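Local coordinates for probable zinc protease (Pseudomonas aeruginosa, PDB 4NNZ), which is a subunit of a heterodimeric M16-family zinc protease and probably takes part in metal-dependent peptide hydrolysis, at residues L270-R282 with D338-V352. Numbering follows the deposited sequence.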
loop_
_atom_site.group_PDB
_atom_site.type_symbol
_atom_site.label_atom_id
_atom_site.label_comp_id
_atom_site.label_asym_id
_atom_site.label_seq_id
_atom_site.Cartn_x
_atom_site.Cartn_y
_atom_site.Cartn_z
ATOM N N LEU A 270 16.339 16.603 17.494
ATOM C CA LEU A 270 16.808 16.946 18.795
ATOM C C LEU A 270 16.080 16.152 19.861
ATOM O O LEU A 270 16.667 15.765 20.829
ATOM C CB LEU A 270 16.641 18.444 19.025
ATOM C CG LEU A 270 17.823 19.404 19.055
ATOM C CD1 LEU A 270 18.935 18.892 19.916
ATOM C CD2 LEU A 270 18.363 19.673 17.676
ATOM N N ILE A 271 14.799 15.905 19.690
ATOM C CA ILE A 271 14.058 15.129 20.661
ATOM C C ILE A 271 14.574 13.715 20.753
ATOM O O ILE A 271 14.629 13.161 21.822
ATOM C CB ILE A 271 12.537 15.172 20.410
ATOM C CG1 ILE A 271 11.964 16.483 20.870
ATOM C CG2 ILE A 271 11.789 14.116 21.181
ATOM C CD1 ILE A 271 10.670 16.820 20.202
ATOM N N GLY A 272 14.944 13.133 19.634
ATOM C CA GLY A 272 15.487 11.812 19.671
ATOM C C GLY A 272 16.752 11.743 20.460
ATOM O O GLY A 272 16.970 10.839 21.188
ATOM N N ALA A 273 17.591 12.730 20.279
ATOM C CA ALA A 273 18.835 12.822 20.978
ATOM C C ALA A 273 18.645 12.985 22.464
ATOM O O ALA A 273 19.376 12.450 23.242
ATOM C CB ALA A 273 19.672 13.927 20.395
ATOM N N LEU A 274 17.649 13.744 22.847
ATOM C CA LEU A 274 17.308 13.908 24.228
ATOM C C LEU A 274 16.859 12.622 24.872
ATOM O O LEU A 274 17.058 12.412 26.027
ATOM C CB LEU A 274 16.197 14.926 24.376
ATOM C CG LEU A 274 16.515 16.397 24.279
ATOM C CD1 LEU A 274 15.236 17.118 23.957
ATOM C CD2 LEU A 274 17.128 16.946 25.550
ATOM N N LEU A 275 16.084 11.850 24.158
ATOM C CA LEU A 275 15.644 10.572 24.643
ATOM C C LEU A 275 16.646 9.419 24.685
ATOM O O LEU A 275 16.737 8.703 25.666
ATOM C CB LEU A 275 14.369 10.185 23.917
ATOM C CG LEU A 275 13.211 11.146 24.133
ATOM C CD1 LEU A 275 12.162 10.963 23.087
ATOM C CD2 LEU A 275 12.600 10.952 25.486
ATOM N N ASP A 276 17.347 9.223 23.574
ATOM C CA ASP A 276 18.142 8.037 23.317
ATOM C C ASP A 276 19.638 8.228 23.307
ATOM O O ASP A 276 20.360 7.278 23.469
ATOM C CB ASP A 276 17.696 7.426 21.981
ATOM C CG ASP A 276 18.586 6.294 21.502
ATOM O OD1 ASP A 276 18.993 5.455 22.310
ATOM O OD2 ASP A 276 18.886 6.250 20.309
ATOM N N GLY A 277 20.156 9.403 23.075
ATOM C CA GLY A 277 21.587 9.418 22.914
ATOM C C GLY A 277 22.381 9.660 24.164
ATOM O O GLY A 277 22.504 10.782 24.576
ATOM N N GLY A 278 22.932 8.618 24.749
ATOM C CA GLY A 278 23.756 8.796 25.907
ATOM C C GLY A 278 23.264 8.281 27.226
ATOM O O GLY A 278 22.142 7.931 27.377
ATOM N N TYR A 279 24.174 8.208 28.170
ATOM C CA TYR A 279 23.963 7.698 29.501
ATOM C C TYR A 279 23.010 8.564 30.273
ATOM O O TYR A 279 22.212 8.092 31.027
ATOM C CB TYR A 279 25.319 7.585 30.192
ATOM C CG TYR A 279 25.319 7.066 31.579
ATOM C CD1 TYR A 279 25.201 5.737 31.832
ATOM C CD2 TYR A 279 25.457 7.912 32.637
ATOM C CE1 TYR A 279 25.212 5.264 33.111
ATOM C CE2 TYR A 279 25.460 7.449 33.912
ATOM C CZ TYR A 279 25.345 6.127 34.140
ATOM O OH TYR A 279 25.362 5.711 35.426
ATOM N N SER A 280 23.143 9.859 30.079
ATOM C CA SER A 280 22.386 10.839 30.798
ATOM C C SER A 280 21.130 11.233 30.069
ATOM O O SER A 280 20.339 12.003 30.570
ATOM C CB SER A 280 23.239 12.047 31.057
ATOM O OG SER A 280 23.953 12.368 29.914
ATOM N N ALA A 281 20.940 10.653 28.900
ATOM C CA ALA A 281 19.744 10.854 28.131
ATOM C C ALA A 281 18.581 10.280 28.904
ATOM O O ALA A 281 18.758 9.439 29.742
ATOM C CB ALA A 281 19.862 10.184 26.797
ATOM N N ARG A 282 17.394 10.768 28.607
ATOM C CA ARG A 282 16.236 10.549 29.442
ATOM C C ARG A 282 15.803 9.125 29.630
ATOM O O ARG A 282 15.512 8.725 30.725
ATOM C CB ARG A 282 15.067 11.311 28.870
ATOM C CG ARG A 282 14.847 12.632 29.511
ATOM C CD ARG A 282 15.137 13.775 28.587
ATOM N NE ARG A 282 14.047 14.709 28.651
ATOM C CZ ARG A 282 13.958 15.677 29.536
ATOM N NH1 ARG A 282 14.921 15.862 30.402
ATOM N NH2 ARG A 282 12.924 16.471 29.527
ATOM N N ASP A 338 6.237 14.460 29.548
ATOM C CA ASP A 338 7.072 15.378 30.245
ATOM C C ASP A 338 7.552 16.426 29.292
ATOM O O ASP A 338 7.645 17.565 29.643
ATOM C CB ASP A 338 8.240 14.636 30.846
ATOM C CG ASP A 338 9.222 15.540 31.527
ATOM O OD1 ASP A 338 9.708 16.488 30.917
ATOM O OD2 ASP A 338 9.554 15.292 32.691
ATOM N N LEU A 339 7.882 16.028 28.088
ATOM C CA LEU A 339 8.314 16.974 27.112
ATOM C C LEU A 339 7.234 17.943 26.768
ATOM O O LEU A 339 7.515 19.070 26.485
ATOM C CB LEU A 339 8.779 16.280 25.865
ATOM C CG LEU A 339 10.003 15.429 26.059
ATOM C CD1 LEU A 339 10.165 14.494 24.884
ATOM C CD2 LEU A 339 11.210 16.299 26.237
ATOM N N LYS A 340 6.007 17.475 26.680
ATOM C CA LYS A 340 4.906 18.348 26.381
ATOM C C LYS A 340 4.665 19.328 27.476
ATOM O O LYS A 340 4.389 20.466 27.214
ATOM C CB LYS A 340 3.643 17.546 26.167
ATOM C CG LYS A 340 3.652 16.709 24.926
ATOM C CD LYS A 340 2.633 15.613 25.037
ATOM C CE LYS A 340 2.213 15.137 23.681
ATOM N NZ LYS A 340 0.752 15.031 23.603
ATOM N N GLN A 341 4.671 18.841 28.704
ATOM C CA GLN A 341 4.521 19.671 29.882
ATOM C C GLN A 341 5.665 20.598 30.185
ATOM O O GLN A 341 5.452 21.717 30.584
ATOM C CB GLN A 341 4.271 18.820 31.107
ATOM C CG GLN A 341 2.821 18.579 31.435
ATOM C CD GLN A 341 2.639 17.368 32.315
ATOM O OE1 GLN A 341 3.431 16.452 32.271
ATOM N NE2 GLN A 341 1.603 17.367 33.128
ATOM N N ASN A 342 6.884 20.106 30.087
ATOM C CA ASN A 342 8.027 20.903 30.484
ATOM C C ASN A 342 9.085 21.047 29.435
ATOM O O ASN A 342 9.811 20.106 29.134
ATOM C CB ASN A 342 8.668 20.284 31.701
ATOM C CG ASN A 342 7.656 19.813 32.686
ATOM O OD1 ASN A 342 6.607 20.402 32.784
ATOM N ND2 ASN A 342 7.937 18.735 33.385
ATOM N N PRO A 343 9.250 22.249 28.931
ATOM C CA PRO A 343 10.290 22.486 27.955
ATOM C C PRO A 343 11.611 22.160 28.590
ATOM O O PRO A 343 11.818 22.525 29.723
ATOM C CB PRO A 343 10.194 23.978 27.753
ATOM C CG PRO A 343 8.747 24.237 27.859
ATOM C CD PRO A 343 8.236 23.304 28.904
ATOM N N PRO A 344 12.470 21.440 27.902
ATOM C CA PRO A 344 13.784 21.098 28.417
ATOM C C PRO A 344 14.713 22.289 28.473
ATOM O O PRO A 344 14.604 23.169 27.653
ATOM C CB PRO A 344 14.295 20.126 27.379
ATOM C CG PRO A 344 13.673 20.586 26.133
ATOM C CD PRO A 344 12.320 21.072 26.494
ATOM N N SER A 345 15.618 22.305 29.433
ATOM C CA SER A 345 16.566 23.397 29.548
ATOM C C SER A 345 17.634 23.390 28.495
ATOM O O SER A 345 18.079 22.351 28.045
ATOM C CB SER A 345 17.231 23.394 30.897
ATOM O OG SER A 345 18.241 22.437 30.950
ATOM N N ALA A 346 18.065 24.588 28.149
ATOM C CA ALA A 346 19.082 24.761 27.162
ATOM C C ALA A 346 20.329 24.111 27.678
ATOM O O ALA A 346 21.187 23.760 26.908
ATOM C CB ALA A 346 19.305 26.214 26.880
ATOM N N ALA A 347 20.429 23.959 28.976
ATOM C CA ALA A 347 21.535 23.228 29.500
ATOM C C ALA A 347 21.442 21.825 29.019
ATOM O O ALA A 347 22.430 21.257 28.651
ATOM C CB ALA A 347 21.530 23.268 31.002
ATOM N N GLU A 348 20.263 21.234 29.077
ATOM C CA GLU A 348 20.086 19.912 28.503
ATOM C C GLU A 348 20.218 19.874 27.003
ATOM O O GLU A 348 20.807 18.981 26.477
ATOM C CB GLU A 348 18.752 19.307 28.904
ATOM C CG GLU A 348 18.652 17.813 28.690
ATOM C CD GLU A 348 17.337 17.234 29.171
ATOM O OE1 GLU A 348 16.320 17.900 29.003
ATOM O OE2 GLU A 348 17.313 16.124 29.724
ATOM N N ILE A 349 19.612 20.820 26.315
ATOM C CA ILE A 349 19.609 20.802 24.872
ATOM C C ILE A 349 20.979 20.956 24.292
ATOM O O ILE A 349 21.294 20.345 23.301
ATOM C CB ILE A 349 18.734 21.914 24.297
ATOM C CG1 ILE A 349 17.304 21.686 24.695
ATOM C CG2 ILE A 349 18.786 21.950 22.780
ATOM C CD1 ILE A 349 16.345 22.658 24.073
ATOM N N GLU A 350 21.751 21.857 24.852
ATOM C CA GLU A 350 23.057 22.100 24.329
ATOM C C GLU A 350 23.969 20.923 24.454
ATOM O O GLU A 350 24.710 20.650 23.550
ATOM C CB GLU A 350 23.676 23.305 24.976
ATOM C CG GLU A 350 23.580 24.524 24.107
ATOM C CD GLU A 350 24.473 24.442 22.901
ATOM O OE1 GLU A 350 25.618 23.995 23.047
ATOM O OE2 GLU A 350 24.032 24.838 21.813
ATOM N N ARG A 351 23.925 20.233 25.575
ATOM C CA ARG A 351 24.781 19.087 25.754
ATOM C C ARG A 351 24.413 18.092 24.714
ATOM O O ARG A 351 25.251 17.455 24.130
ATOM C CB ARG A 351 24.556 18.481 27.130
ATOM C CG ARG A 351 25.026 17.058 27.301
ATOM C CD ARG A 351 24.490 16.446 28.573
ATOM N NE ARG A 351 23.148 15.916 28.394
ATOM C CZ ARG A 351 22.842 14.628 28.354
ATOM N NH1 ARG A 351 23.448 13.814 27.505
ATOM N NH2 ARG A 351 21.928 14.154 29.173
ATOM N N VAL A 352 23.126 17.910 24.548
ATOM C CA VAL A 352 22.601 17.007 23.560
ATOM C C VAL A 352 22.844 17.445 22.131
ATOM O O VAL A 352 23.100 16.634 21.295
ATOM C CB VAL A 352 21.140 16.687 23.888
ATOM C CG1 VAL A 352 20.367 16.156 22.706
ATOM C CG2 VAL A 352 21.093 15.709 25.031
#
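Val352 sets its CG1 against helix 262-276, 3.3 Å from Ala273 CB, and this methyl marks the tight end of a contact that becomes polar and then exposed toward solvent. With CG1 anti to the backbone N (chi1 160°), the same methyl also lies 4.2 Å from Leu270 CD1, while Ile349 CG2 meets that leucine tip crosswise. The segments 270-276 and 346-352 cross at 95°, their axes 9.6 Å apart at closest approach. Leu274 lies against the start of helix 346-364 and the turn before it: its CD2 rests 3.6 Å from Glu348 CG and its CD1 faces the Pro344 ring. Farther along, Leu339 CD1 bridges Ile271 and Leu275.

Over this apolar floor Arg282, its chain bent at chi2 and chi3, links the two helices joined by the turn 342-345. Its NH1 makes a salt bridge to Glu348 OE2, modelled at a doubtfully short 2.5 Å, with the carboxylate steeply inclined and OE1 over a guanidinium face; NH2 reaches Asp338 OD1 at a longer 3.5 Å, the other oxygen of Asp338 being taken by Arg286. The solvent side is less regular: Ser280 OG lies 2.8 Å from Arg351 NH2, over a guanidinium face, at an angle too poor for a hydrogen bond.

Within the M16 inactive-domain region, Leu275 and Asp276 touch Thr299 and Ser298 of strand 294-301, while Ile402 of helix 399-409 touches both Ile271 and Ile349.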